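PDB 1WWZ: N-acetyltransferase domain-containing protein from Pyrococcus horikoshii, which binds acetyl coenzyme A and probably transfers its acyl group to an acceptor as yet unknown, as members of the GNAT acetyltransferase family do. Local coordinates for residues D22-G27 against E90-K95; D55-A60 against F69-K74; G86-F91 against K105-C110; N118-L123 against R152-Q157. One frame throughout, in Å; residues are numbered along the deposited sequence.

How the contacts relate
After strand 5-8 the chain forms helix 14-27, whose last turns meet the end of strand 83-93 in contact 1. That closes a long loop, and contact 2, the hairpin of strands 57-62 and 65-78, is nested inside it. Contact 3, sharing Glu90 and Phe91 with contact 1, closes the short loop from strand 83-93 to helix 102-115; both touch the acetyl coenzyme A. Contact 4 follows in series, closing the excursion from strand 120-126 through helix 130-138 and strand 142-147 to strand 150-156. One mixed sheet unites all four: Val92 O accepts from Phe69 N between contacts 1 and 2, and Gly86 O from Glu122 N between contacts 3 and 4.

Contact 1: D22-G27 against E90-K95; sequences DVYMSG and EFVVDK. With ACO (acetyl coenzyme *a), chain C.
Gly27 lies so close to the strand that its CA comes within 3.6 Å of Val92 CG2 and packs against Val93 O, where a beta-carbon would collide with both; glycine suits this place because it has none. The last turn of the helix thus presses on the strand, the axes of helix 22-27 and strand 90-93 crossing at 79°. Next to it, Ser26 OG accepts the backbone N-H of Lys95 at 2.9 Å, tying the helix to the turn just past the strand. A water bound to Ser26 OG also donates, weakly, to Asp94 OD1, and this carboxylate oxygen takes the N-H of Lys96 as well. Val23 packs against the strand end: CG1, anti to the backbone N (chi1 168°), is carried to Asp94 N at 3.7 Å and lies near Val92 CG1. These branched, apolar side chains suit a buried helix-to-sheet interface. Farther along, the Tyr24 ring offers its edge to Glu90, Tyr24 CE1 lying 3.6 Å from Glu90 OE1, with ring and carboxylate planes 84° apart. A water donates to both Tyr24 OH and Glu90 OE1, while the hydroxyl is also bonded to Gly35 O. Glu90 OE2 is gripped twice, by Phe91 N and by Tyr28 OH, which should fix the carboxylate's rotation. Along the strand edge away from strand 65-78, the pantetheine arm pairs like an extra strand: ACO N4P donates to Phe91 O at 2.7 Å and Val93 N to ACO O9P at 2.7 Å. Such strand-like pairing of pantetheine is the hallmark of the GNAT acetyl coenzyme A site.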
# COMPACT_ATOMS: atom_id res chain seq x y z
N ASP A 22 4.06 -0.85 24.67
CA ASP A 22 2.63 -0.85 24.97
C ASP A 22 1.84 -1.45 23.80
O ASP A 22 0.96 -2.29 23.99
CB ASP A 22 2.11 0.57 25.24
CG ASP A 22 2.75 1.21 26.46
OD1 ASP A 22 3.31 0.47 27.31
OD2 ASP A 22 2.68 2.45 26.59
N VAL A 23 2.16 -1.00 22.58
CA VAL A 23 1.49 -1.50 21.39
C VAL A 23 1.72 -3.00 21.25
O VAL A 23 0.80 -3.76 20.96
CB VAL A 23 2.02 -0.79 20.11
CG1 VAL A 23 1.53 -1.51 18.86
CG2 VAL A 23 1.57 0.66 20.10
N TYR A 24 2.96 -3.41 21.46
CA TYR A 24 3.34 -4.81 21.36
C TYR A 24 2.57 -5.65 22.38
O TYR A 24 1.97 -6.67 22.03
CB TYR A 24 4.84 -4.94 21.60
CG TYR A 24 5.38 -6.35 21.52
CD1 TYR A 24 6.06 -6.80 20.39
CD2 TYR A 24 5.23 -7.23 22.59
CE1 TYR A 24 6.59 -8.09 20.33
CE2 TYR A 24 5.75 -8.51 22.54
CZ TYR A 24 6.43 -8.94 21.41
OH TYR A 24 6.96 -10.20 21.38
N MET A 25 2.59 -5.23 23.64
CA MET A 25 1.89 -5.96 24.70
C MET A 25 0.39 -6.04 24.44
O MET A 25 -0.25 -7.06 24.71
CB MET A 25 2.15 -5.30 26.06
CG MET A 25 3.60 -5.30 26.50
SD MET A 25 4.34 -6.94 26.53
CE MET A 25 3.51 -7.68 27.96
N SER A 26 -0.17 -4.95 23.93
CA SER A 26 -1.60 -4.89 23.63
C SER A 26 -1.94 -5.84 22.50
O SER A 26 -2.88 -6.63 22.60
CB SER A 26 -1.99 -3.46 23.24
OG SER A 26 -3.31 -3.42 22.71
N GLY A 27 -1.17 -5.78 21.42
CA GLY A 27 -1.42 -6.63 20.28
C GLY A 27 -1.17 -8.11 20.50
O GLY A 27 -1.88 -8.94 19.94
N GLU A 90 8.98 -8.19 12.96
CA GLU A 90 7.87 -7.98 13.87
C GLU A 90 6.78 -7.21 13.14
O GLU A 90 7.06 -6.47 12.20
CB GLU A 90 8.33 -7.20 15.11
CG GLU A 90 7.28 -7.18 16.20
CD GLU A 90 6.72 -8.57 16.45
OE1 GLU A 90 7.42 -9.39 17.08
OE2 GLU A 90 5.58 -8.84 16.02
N PHE A 91 5.54 -7.38 13.59
CA PHE A 91 4.41 -6.74 12.94
C PHE A 91 3.25 -6.82 13.93
O PHE A 91 2.74 -7.90 14.20
CB PHE A 91 4.10 -7.52 11.66
CG PHE A 91 2.91 -7.03 10.89
CD1 PHE A 91 2.52 -5.69 10.93
CD2 PHE A 91 2.22 -7.90 10.06
CE1 PHE A 91 1.46 -5.24 10.15
CE2 PHE A 91 1.16 -7.46 9.27
CZ PHE A 91 0.78 -6.12 9.32
N VAL A 92 2.84 -5.68 14.47
CA VAL A 92 1.77 -5.70 15.45
C VAL A 92 1.02 -4.38 15.54
O VAL A 92 1.59 -3.30 15.37
CB VAL A 92 2.33 -6.07 16.85
CG1 VAL A 92 3.41 -5.07 17.26
CG2 VAL A 92 1.21 -6.11 17.88
N VAL A 93 -0.28 -4.48 15.80
CA VAL A 93 -1.13 -3.32 15.92
C VAL A 93 -1.88 -3.39 17.25
O VAL A 93 -2.32 -4.46 17.65
CB VAL A 93 -2.15 -3.26 14.77
CG1 VAL A 93 -3.15 -2.14 15.00
CG2 VAL A 93 -1.42 -3.05 13.45
N ASP A 94 -2.00 -2.25 17.92
CA ASP A 94 -2.72 -2.17 19.19
C ASP A 94 -4.06 -2.87 19.04
O ASP A 94 -4.77 -2.66 18.05
CB ASP A 94 -2.93 -0.71 19.58
CG ASP A 94 -3.67 -0.55 20.89
OD1 ASP A 94 -4.85 -0.96 20.97
OD2 ASP A 94 -3.07 -0.02 21.84
N LYS A 95 -4.41 -3.71 20.00
CA LYS A 95 -5.66 -4.46 19.95
C LYS A 95 -6.87 -3.58 19.65
O LYS A 95 -7.73 -3.95 18.86
CB LYS A 95 -5.87 -5.20 21.28
CG LYS A 95 -7.14 -6.04 21.35
CD LYS A 95 -7.22 -7.08 20.23
CE LYS A 95 -6.07 -8.08 20.28
NZ LYS A 95 -6.06 -8.87 21.55
N1A ACO C . -8.89 -13.46 11.15
C2A ACO C . -9.03 -13.51 9.82
N3A ACO C . -8.45 -12.66 8.92
C4A ACO C . -7.64 -11.69 9.52
C5A ACO C . -7.45 -11.57 10.89
C6A ACO C . -8.14 -12.53 11.74
N6A ACO C . -8.03 -12.50 13.07
N7A ACO C . -6.61 -10.50 11.17
C8A ACO C . -6.31 -10.02 10.00
N9A ACO C . -6.90 -10.69 8.93
C1B ACO C . -6.80 -10.43 7.50
C2B ACO C . -8.11 -9.95 6.85
O2B ACO C . -8.06 -10.35 5.47
C3B ACO C . -8.07 -8.42 7.13
O3B ACO C . -8.85 -7.80 6.09
P3B ACO C . -10.42 -7.45 6.15
O7A ACO C . -11.08 -8.79 6.30
O8A ACO C . -10.72 -6.82 4.88
O9A ACO C . -10.61 -6.55 7.32
C4B ACO C . -6.61 -8.09 6.98
O4B ACO C . -5.94 -9.37 7.19
C5B ACO C . -6.03 -7.19 8.04
O5B ACO C . -6.82 -6.05 8.34
P1A ACO C . -6.22 -4.93 9.28
O1A ACO C . -7.34 -4.24 9.92
O2A ACO C . -5.27 -4.08 8.45
O3A ACO C . -5.53 -5.86 10.44
P2A ACO C . -4.74 -5.39 11.68
O4A ACO C . -5.45 -6.01 12.81
O5A ACO C . -4.65 -3.91 11.62
O6A ACO C . -3.31 -5.99 11.54
CBP ACO C . -2.01 -7.85 12.59
CCP ACO C . -2.99 -7.45 11.51
CDP ACO C . -1.70 -9.37 12.36
CEP ACO C . -0.74 -6.99 12.49
CAP ACO C . -2.71 -7.61 13.98
OAP ACO C . -3.87 -8.44 14.07
C9P ACO C . -1.84 -7.92 15.23
O9P ACO C . -1.17 -7.05 15.77
N8P ACO C . -1.86 -9.21 15.68
C7P ACO C . -1.09 -9.70 16.85
C6P ACO C . 0.43 -9.80 16.61
C5P ACO C . 0.77 -10.75 15.48
O5P ACO C . 0.24 -11.89 15.42
N4P ACO C . 1.65 -10.37 14.57
C3P ACO C . 2.23 -10.99 13.38
C2P ACO C . 3.35 -11.89 13.91
S1P ACO C . 4.18 -12.68 12.42
C ACO C . 5.39 -11.76 12.26
O ACO C . 5.73 -10.71 12.99
CH3 ACO C . 6.61 -11.80 11.15
O HOH W 1 7.49 -11.39 18.98
O HOH W 2 -4.70 -1.29 23.78

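Contact 2: D55-A60 against F69-K74; sequences DGFFVA and FIVCDK
Lys74 NZ meets Asp55 OD2 at 3.0 Å in a salt bridge, approaching on the anti side of the carboxylate and 35° out of its plane. The two side chains cross at about a right angle, and Asp55 OD1 is held by Lys8, so the acid is shared by two lysines. Were Lys74 a methionine, Asp55 OD2 would probably lose its charged mate and the carboxylate could turn more easily about its bridge to Lys8. Next come the backbone bonds: Cys72 N to Gly56 O, 2.7 Å, its donor above the carbonyl plane, then the reciprocal pair between Phe58 and Ile70. At Gly56 a beta-carbon would strike Cys72 O, so glycine suits the place; its CA makes a CA-H...O contact with that oxygen. On the face with Phe57, Val71 and Phe69, Val71 CG2 sits over the Phe57 ring, 3.8 Å from the centroid, a CH-pi contact. The Phe57 and Phe69 rings are nearly parallel, planes at 12°, yet slid apart so that they barely overlap, and Leu20 of helix 14-27 packs on both. On the other face Cys72 SG lies at the edge of the Phe58 ring, 3.9 Å from Phe58 CD2, and Phe58 CB touches Ile70 CG2; helix 102-115 covers this side. Large apolar residues suit both faces, since each is buried under helices. The whole is an antiparallel beta hairpin in the central sheet of the GNAT fold.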
# COMPACT_ATOMS: atom_id res chain seq x y z
N ASP A 55 16.54 0.94 9.78
CA ASP A 55 16.22 1.54 8.49
C ASP A 55 14.86 1.14 7.94
O ASP A 55 14.32 1.82 7.07
CB ASP A 55 17.32 1.19 7.47
CG ASP A 55 17.13 1.91 6.15
OD1 ASP A 55 16.92 3.14 6.16
OD2 ASP A 55 17.20 1.24 5.10
N GLY A 56 14.29 0.05 8.45
CA GLY A 56 12.99 -0.40 7.96
C GLY A 56 11.97 -0.53 9.07
O GLY A 56 11.05 -1.34 9.00
N PHE A 57 12.13 0.29 10.11
CA PHE A 57 11.23 0.29 11.26
C PHE A 57 10.15 1.33 10.98
O PHE A 57 10.38 2.53 11.11
CB PHE A 57 12.03 0.66 12.51
CG PHE A 57 11.50 0.04 13.78
CD1 PHE A 57 12.25 -0.90 14.47
CD2 PHE A 57 10.27 0.43 14.30
CE1 PHE A 57 11.79 -1.45 15.66
CE2 PHE A 57 9.80 -0.12 15.49
CZ PHE A 57 10.56 -1.06 16.18
N PHE A 58 8.97 0.86 10.58
CA PHE A 58 7.85 1.74 10.27
C PHE A 58 6.78 1.71 11.35
O PHE A 58 6.46 0.66 11.88
CB PHE A 58 7.20 1.32 8.94
CG PHE A 58 8.06 1.59 7.75
CD1 PHE A 58 8.07 2.86 7.17
CD2 PHE A 58 8.87 0.60 7.21
CE1 PHE A 58 8.89 3.12 6.07
CE2 PHE A 58 9.69 0.85 6.12
CZ PHE A 58 9.70 2.12 5.55
N VAL A 59 6.23 2.88 11.67
CA VAL A 59 5.18 2.96 12.67
C VAL A 59 3.92 3.59 12.09
O VAL A 59 4.00 4.46 11.22
CB VAL A 59 5.62 3.78 13.91
CG1 VAL A 59 6.75 3.06 14.63
CG2 VAL A 59 6.04 5.18 13.48
N ALA A 60 2.77 3.12 12.56
CA ALA A 60 1.49 3.66 12.14
C ALA A 60 1.08 4.58 13.27
O ALA A 60 1.14 4.20 14.44
CB ALA A 60 0.46 2.55 11.96
N PHE A 69 3.20 -1.11 14.36
CA PHE A 69 4.50 -1.01 13.72
C PHE A 69 4.90 -2.29 13.03
O PHE A 69 4.34 -3.36 13.29
CB PHE A 69 5.58 -0.55 14.74
CG PHE A 69 5.93 -1.58 15.78
CD1 PHE A 69 7.00 -2.45 15.59
CD2 PHE A 69 5.23 -1.64 16.99
CE1 PHE A 69 7.37 -3.36 16.59
CE2 PHE A 69 5.59 -2.55 17.99
CZ PHE A 69 6.66 -3.41 17.79
N ILE A 70 5.86 -2.17 12.13
CA ILE A 70 6.36 -3.32 11.40
C ILE A 70 7.85 -3.11 11.22
O ILE A 70 8.30 -1.98 11.02
CB ILE A 70 5.63 -3.48 10.02
CG1 ILE A 70 6.05 -4.79 9.36
CG2 ILE A 70 5.91 -2.28 9.12
CD1 ILE A 70 5.16 -5.18 8.17
N VAL A 71 8.62 -4.18 11.35
CA VAL A 71 10.07 -4.12 11.23
C VAL A 71 10.49 -4.84 9.97
O VAL A 71 10.34 -6.06 9.88
CB VAL A 71 10.73 -4.77 12.46
CG1 VAL A 71 12.25 -4.71 12.34
CG2 VAL A 71 10.26 -4.06 13.72
N CYS A 72 11.01 -4.08 9.01
CA CYS A 72 11.43 -4.61 7.72
C CYS A 72 12.95 -4.61 7.58
O CYS A 72 13.59 -3.57 7.70
CB CYS A 72 10.81 -3.76 6.61
SG CYS A 72 9.08 -3.30 6.95
N ASP A 73 13.52 -5.78 7.33
CA ASP A 73 14.96 -5.94 7.20
C ASP A 73 15.37 -6.21 5.75
O ASP A 73 15.10 -7.29 5.24
CB ASP A 73 15.43 -7.10 8.08
CG ASP A 73 16.92 -7.09 8.34
OD1 ASP A 73 17.67 -6.56 7.49
OD2 ASP A 73 17.35 -7.61 9.39
N LYS A 74 16.02 -5.25 5.11
CA LYS A 74 16.44 -5.43 3.72
C LYS A 74 17.74 -6.23 3.63
O LYS A 74 18.20 -6.56 2.54
CB LYS A 74 16.65 -4.06 3.06
CG LYS A 74 17.81 -3.26 3.64
CD LYS A 74 18.01 -1.94 2.91
CE LYS A 74 19.30 -1.25 3.34
NZ LYS A 74 19.32 -0.91 4.79

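Contact 3: G86-F91 against K105-C110; sequences GAIHEF and KLLITC. With ACO (acetyl coenzyme *a), chain C.
Ile88 is the first residue of strand 86-91 to meet helix 105-110, within the beta-alpha-beta unit of strand 83-93, helix 102-115 and strand 120-126, the core of the GNAT fold. Its CG1, anti to the carbonyl carbon (chi1 -60°), touches Cys110 SG at 3.7 Å, while Ile88 CD1 meets Leu107 CD1 at 3.9 Å, the two side chains crossing at about a right angle. A slim cysteine suits this spot, for its sulfur also packs on Cys72 of the neighbouring strand. On its other branch, Ile88 CG2 faces the acetyl methyl of the cofactor, 4.0 Å from ACO CH3. Two residues past Ile88 comes Glu90; Glu90 OE2 is 3.6 Å from the acetyl oxygen, ACO O. Phe91 then turns its ring between helix and cofactor: Phe91 CE1 comes to 3.9 Å from Leu106 CB, and CZ is near Leu107 CB. Leucines suit this side of the helix, presenting only hydrocarbon to the ring. A serine in place of Phe91 would probably open a gap beside Leu106 and Leu107 and leave the pantetheine methyl without its aromatic floor. That methyl, ACO CEP, lies over the centre of the Phe91 ring, 3.5 Å above its plane.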
# COMPACT_ATOMS: atom_id res chain seq x y z
N GLY A 86 14.79 -10.30 2.10
CA GLY A 86 14.13 -9.31 2.93
C GLY A 86 13.42 -10.10 4.01
O GLY A 86 13.10 -11.27 3.82
N ALA A 87 13.20 -9.47 5.16
CA ALA A 87 12.52 -10.16 6.25
C ALA A 87 11.64 -9.22 7.03
O ALA A 87 11.88 -8.02 7.04
CB ALA A 87 13.55 -10.80 7.19
N ILE A 88 10.61 -9.77 7.66
CA ILE A 88 9.72 -9.01 8.52
C ILE A 88 10.00 -9.62 9.89
O ILE A 88 9.70 -10.78 10.12
CB ILE A 88 8.22 -9.23 8.17
CG1 ILE A 88 7.95 -8.78 6.72
CG2 ILE A 88 7.35 -8.44 9.14
CD1 ILE A 88 6.50 -8.95 6.26
N HIS A 89 10.61 -8.84 10.79
CA HIS A 89 10.94 -9.34 12.12
C HIS A 89 9.81 -9.21 13.13
O HIS A 89 9.72 -10.02 14.05
CB HIS A 89 12.17 -8.60 12.67
CG HIS A 89 13.44 -8.92 11.95
ND1 HIS A 89 13.89 -10.20 11.76
CD2 HIS A 89 14.37 -8.10 11.39
CE1 HIS A 89 15.04 -10.17 11.12
NE2 HIS A 89 15.36 -8.91 10.89
N GLU A 90 8.98 -8.19 12.96
CA GLU A 90 7.87 -7.98 13.87
C GLU A 90 6.78 -7.21 13.14
O GLU A 90 7.06 -6.47 12.20
CB GLU A 90 8.33 -7.20 15.11
CG GLU A 90 7.28 -7.18 16.20
CD GLU A 90 6.72 -8.57 16.45
OE1 GLU A 90 7.42 -9.39 17.08
OE2 GLU A 90 5.58 -8.84 16.02
N PHE A 91 5.54 -7.38 13.59
CA PHE A 91 4.41 -6.74 12.94
C PHE A 91 3.25 -6.82 13.93
O PHE A 91 2.74 -7.90 14.20
CB PHE A 91 4.10 -7.52 11.66
CG PHE A 91 2.91 -7.03 10.89
CD1 PHE A 91 2.52 -5.69 10.93
CD2 PHE A 91 2.22 -7.90 10.06
CE1 PHE A 91 1.46 -5.24 10.15
CE2 PHE A 91 1.16 -7.46 9.27
CZ PHE A 91 0.78 -6.12 9.32
N LYS A 105 -1.99 -1.32 5.85
CA LYS A 105 -1.18 -0.18 5.43
C LYS A 105 0.29 -0.40 5.75
O LYS A 105 1.17 -0.08 4.94
CB LYS A 105 -1.66 1.10 6.11
CG LYS A 105 -3.09 1.49 5.76
CD LYS A 105 -3.49 2.79 6.44
CE LYS A 105 -2.74 3.98 5.86
NZ LYS A 105 -3.08 4.19 4.42
N LEU A 106 0.56 -0.95 6.92
CA LEU A 106 1.93 -1.22 7.32
C LEU A 106 2.56 -2.29 6.43
O LEU A 106 3.72 -2.17 6.05
CB LEU A 106 1.98 -1.65 8.79
CG LEU A 106 1.82 -0.53 9.83
CD1 LEU A 106 1.61 -1.13 11.21
CD2 LEU A 106 3.06 0.37 9.82
N LEU A 107 1.79 -3.32 6.09
CA LEU A 107 2.31 -4.39 5.25
C LEU A 107 2.62 -3.90 3.84
O LEU A 107 3.65 -4.24 3.26
CB LEU A 107 1.33 -5.57 5.21
CG LEU A 107 1.81 -6.86 4.51
CD1 LEU A 107 3.16 -7.30 5.07
CD2 LEU A 107 0.76 -7.95 4.70
N ILE A 108 1.72 -3.09 3.28
CA ILE A 108 1.94 -2.54 1.95
C ILE A 108 3.20 -1.67 1.97
O ILE A 108 4.01 -1.72 1.04
CB ILE A 108 0.72 -1.69 1.51
CG1 ILE A 108 -0.46 -2.63 1.22
CG2 ILE A 108 1.07 -0.86 0.28
CD1 ILE A 108 -1.78 -1.91 0.92
N THR A 109 3.37 -0.89 3.03
CA THR A 109 4.54 -0.03 3.17
C THR A 109 5.78 -0.91 3.20
O THR A 109 6.80 -0.60 2.58
CB THR A 109 4.46 0.78 4.48
OG1 THR A 109 3.34 1.66 4.42
CG2 THR A 109 5.73 1.61 4.67
N CYS A 110 5.70 -2.01 3.94
CA CYS A 110 6.80 -2.95 4.06
C CYS A 110 7.17 -3.57 2.71
O CYS A 110 8.34 -3.66 2.35
CB CYS A 110 6.44 -4.07 5.04
SG CYS A 110 7.60 -5.46 5.03
N1A ACO C . -8.89 -13.46 11.15
C2A ACO C . -9.03 -13.51 9.82
N3A ACO C . -8.45 -12.66 8.92
C4A ACO C . -7.64 -11.69 9.52
C5A ACO C . -7.45 -11.57 10.89
C6A ACO C . -8.14 -12.53 11.74
N6A ACO C . -8.03 -12.50 13.07
N7A ACO C . -6.61 -10.50 11.17
C8A ACO C . -6.31 -10.02 10.00
N9A ACO C . -6.90 -10.69 8.93
C1B ACO C . -6.80 -10.43 7.50
C2B ACO C . -8.11 -9.95 6.85
O2B ACO C . -8.06 -10.35 5.47
C3B ACO C . -8.07 -8.42 7.13
O3B ACO C . -8.85 -7.80 6.09
P3B ACO C . -10.42 -7.45 6.15
O7A ACO C . -11.08 -8.79 6.30
O8A ACO C . -10.72 -6.82 4.88
O9A ACO C . -10.61 -6.55 7.32
C4B ACO C . -6.61 -8.09 6.98
O4B ACO C . -5.94 -9.37 7.19
C5B ACO C . -6.03 -7.19 8.04
O5B ACO C . -6.82 -6.05 8.34
P1A ACO C . -6.22 -4.93 9.28
O1A ACO C . -7.34 -4.24 9.92
O2A ACO C . -5.27 -4.08 8.45
O3A ACO C . -5.53 -5.86 10.44
P2A ACO C . -4.74 -5.39 11.68
O4A ACO C . -5.45 -6.01 12.81
O5A ACO C . -4.65 -3.91 11.62
O6A ACO C . -3.31 -5.99 11.54
CBP ACO C . -2.01 -7.85 12.59
CCP ACO C . -2.99 -7.45 11.51
CDP ACO C . -1.70 -9.37 12.36
CEP ACO C . -0.74 -6.99 12.49
CAP ACO C . -2.71 -7.61 13.98
OAP ACO C . -3.87 -8.44 14.07
C9P ACO C . -1.84 -7.92 15.23
O9P ACO C . -1.17 -7.05 15.77
N8P ACO C . -1.86 -9.21 15.68
C7P ACO C . -1.09 -9.70 16.85
C6P ACO C . 0.43 -9.80 16.61
C5P ACO C . 0.77 -10.75 15.48
O5P ACO C . 0.24 -11.89 15.42
N4P ACO C . 1.65 -10.37 14.57
C3P ACO C . 2.23 -10.99 13.38
C2P ACO C . 3.35 -11.89 13.91
S1P ACO C . 4.18 -12.68 12.42
C ACO C . 5.39 -11.76 12.26
O ACO C . 5.73 -10.71 12.99
CH3 ACO C . 6.61 -11.80 11.15

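Contact 4: N118-L123 against R152-Q157; sequences NDTIEL and RMIKRQ
Arg152 brings its guanidinium to the carboxylate of Glu122 with the two planes 86° apart: Glu122 OE1 lies at the guanidinium edge, 2.9 Å from Arg152 NH1, which meets it on the anti side of the carboxylate. The N-H...O angle of 136° makes this salt bridge bent. Arg152 NH1 also pairs with Glu81, and Glu122 OE1 is hydrogen-bonded to Ser78 OG as well. The partners stand on neighbouring antiparallel strands of the GNAT sheet, 120-126 and 150-156, joined by backbone bonds between Ile121 and Lys155 and between Leu123 and Met153; at the far end Gln157 N donates to Asp119 O. Opposite charges suit the Glu122 and Arg152 places, where both groups are buried. On the other face Leu123 and Met153 lie side by side, Leu123 CD1 3.7 Å from Met153 CB, beneath helix 130-138, and Lys155 extends to Phe139 O and to the phosphate of a second acetyl coenzyme A. On the face with Glu122, Ile154 wedges between Thr120 and Glu122, its CD1 3.3 Å from Glu122 CB. Thr120 CG2 presses on the same methyl, 3.3 Å from Ile154 CD1, tighter than usual van der Waals contact.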
# COMPACT_ATOMS: atom_id res chain seq x y z
N ASN A 118 15.08 -6.41 -2.18
CA ASN A 118 15.01 -7.87 -2.27
C ASN A 118 13.94 -8.41 -3.20
O ASN A 118 12.87 -7.82 -3.34
CB ASN A 118 14.78 -8.44 -0.86
CG ASN A 118 15.48 -7.64 0.22
OD1 ASN A 118 14.84 -6.89 0.97
ND2 ASN A 118 16.79 -7.79 0.31
N ASP A 119 14.23 -9.55 -3.83
CA ASP A 119 13.27 -10.19 -4.72
C ASP A 119 12.55 -11.29 -3.94
O ASP A 119 11.74 -12.03 -4.49
CB ASP A 119 13.97 -10.82 -5.94
CG ASP A 119 14.98 -11.90 -5.55
OD1 ASP A 119 14.72 -12.66 -4.60
OD2 ASP A 119 16.04 -11.99 -6.21
N THR A 120 12.86 -11.37 -2.65
CA THR A 120 12.26 -12.38 -1.78
C THR A 120 12.10 -11.82 -0.37
O THR A 120 12.98 -11.12 0.13
CB THR A 120 13.16 -13.62 -1.70
OG1 THR A 120 13.37 -14.15 -3.01
CG2 THR A 120 12.52 -14.68 -0.83
N ILE A 121 10.96 -12.11 0.25
CA ILE A 121 10.70 -11.67 1.61
C ILE A 121 10.33 -12.89 2.44
O ILE A 121 9.43 -13.65 2.08
CB ILE A 121 9.55 -10.64 1.68
CG1 ILE A 121 9.92 -9.41 0.83
CG2 ILE A 121 9.31 -10.21 3.13
CD1 ILE A 121 8.80 -8.40 0.71
N GLU A 122 11.03 -13.07 3.55
CA GLU A 122 10.82 -14.21 4.43
C GLU A 122 10.32 -13.79 5.81
O GLU A 122 10.63 -12.70 6.29
CB GLU A 122 12.14 -14.98 4.55
CG GLU A 122 12.14 -16.18 5.48
CD GLU A 122 13.51 -16.82 5.56
OE1 GLU A 122 13.83 -17.68 4.71
OE2 GLU A 122 14.29 -16.45 6.47
N LEU A 123 9.54 -14.66 6.45
CA LEU A 123 9.02 -14.38 7.79
C LEU A 123 8.62 -15.67 8.49
O LEU A 123 8.41 -16.70 7.86
CB LEU A 123 7.82 -13.44 7.71
CG LEU A 123 6.56 -13.97 7.01
CD1 LEU A 123 5.75 -14.84 7.98
CD2 LEU A 123 5.69 -12.81 6.54
N ARG A 152 7.27 -20.94 8.47
CA ARG A 152 8.01 -20.02 7.61
C ARG A 152 7.22 -19.71 6.35
O ARG A 152 6.71 -20.62 5.68
CB ARG A 152 9.38 -20.60 7.23
CG ARG A 152 10.28 -19.61 6.46
CD ARG A 152 11.68 -20.19 6.19
NE ARG A 152 11.68 -21.22 5.16
CZ ARG A 152 12.01 -21.02 3.88
NH1 ARG A 152 12.38 -19.81 3.46
NH2 ARG A 152 11.95 -22.02 3.01
N MET A 153 7.11 -18.43 6.03
CA MET A 153 6.40 -18.00 4.84
C MET A 153 7.33 -17.17 3.98
O MET A 153 8.21 -16.47 4.48
CB MET A 153 5.16 -17.19 5.22
CG MET A 153 4.16 -18.01 6.02
SD MET A 153 2.61 -17.18 6.34
CE MET A 153 1.79 -17.37 4.74
N ILE A 154 7.12 -17.23 2.67
CA ILE A 154 7.97 -16.51 1.75
C ILE A 154 7.16 -15.91 0.61
O ILE A 154 6.13 -16.45 0.21
CB ILE A 154 9.04 -17.47 1.17
CG1 ILE A 154 10.22 -16.67 0.61
CG2 ILE A 154 8.44 -18.36 0.10
CD1 ILE A 154 11.27 -16.37 1.66
N LYS A 155 7.63 -14.77 0.10
CA LYS A 155 7.06 -14.12 -1.06
C LYS A 155 8.14 -13.80 -2.10
O LYS A 155 9.15 -13.16 -1.82
CB LYS A 155 6.36 -12.84 -0.60
CG LYS A 155 5.69 -12.08 -1.76
CD LYS A 155 4.97 -10.81 -1.30
CE LYS A 155 4.42 -10.00 -2.48
NZ LYS A 155 3.44 -10.78 -3.22
N ARG A 156 7.92 -14.31 -3.32
CA ARG A 156 8.93 -14.11 -4.35
C ARG A 156 8.44 -13.12 -5.41
O ARG A 156 7.25 -12.98 -5.68
CB ARG A 156 9.21 -15.47 -5.00
CG ARG A 156 9.74 -16.50 -4.00
CD ARG A 156 10.16 -17.80 -4.70
NE ARG A 156 10.34 -18.89 -3.74
CZ ARG A 156 11.47 -18.90 -3.01
NH1 ARG A 156 12.35 -17.92 -3.15
NH2 ARG A 156 11.72 -19.91 -2.18
N GLN A 157 9.41 -12.37 -5.99
CA GLN A 157 9.06 -11.42 -7.04
C GLN A 157 8.72 -12.14 -8.35
O GLN A 157 7.64 -11.99 -8.91
CB GLN A 157 10.25 -10.47 -7.26
CG GLN A 157 10.13 -9.14 -6.48
CD GLN A 157 11.13 -8.13 -7.01
OE1 GLN A 157 11.75 -8.30 -8.06
NE2 GLN A 157 11.27 -7.02 -6.24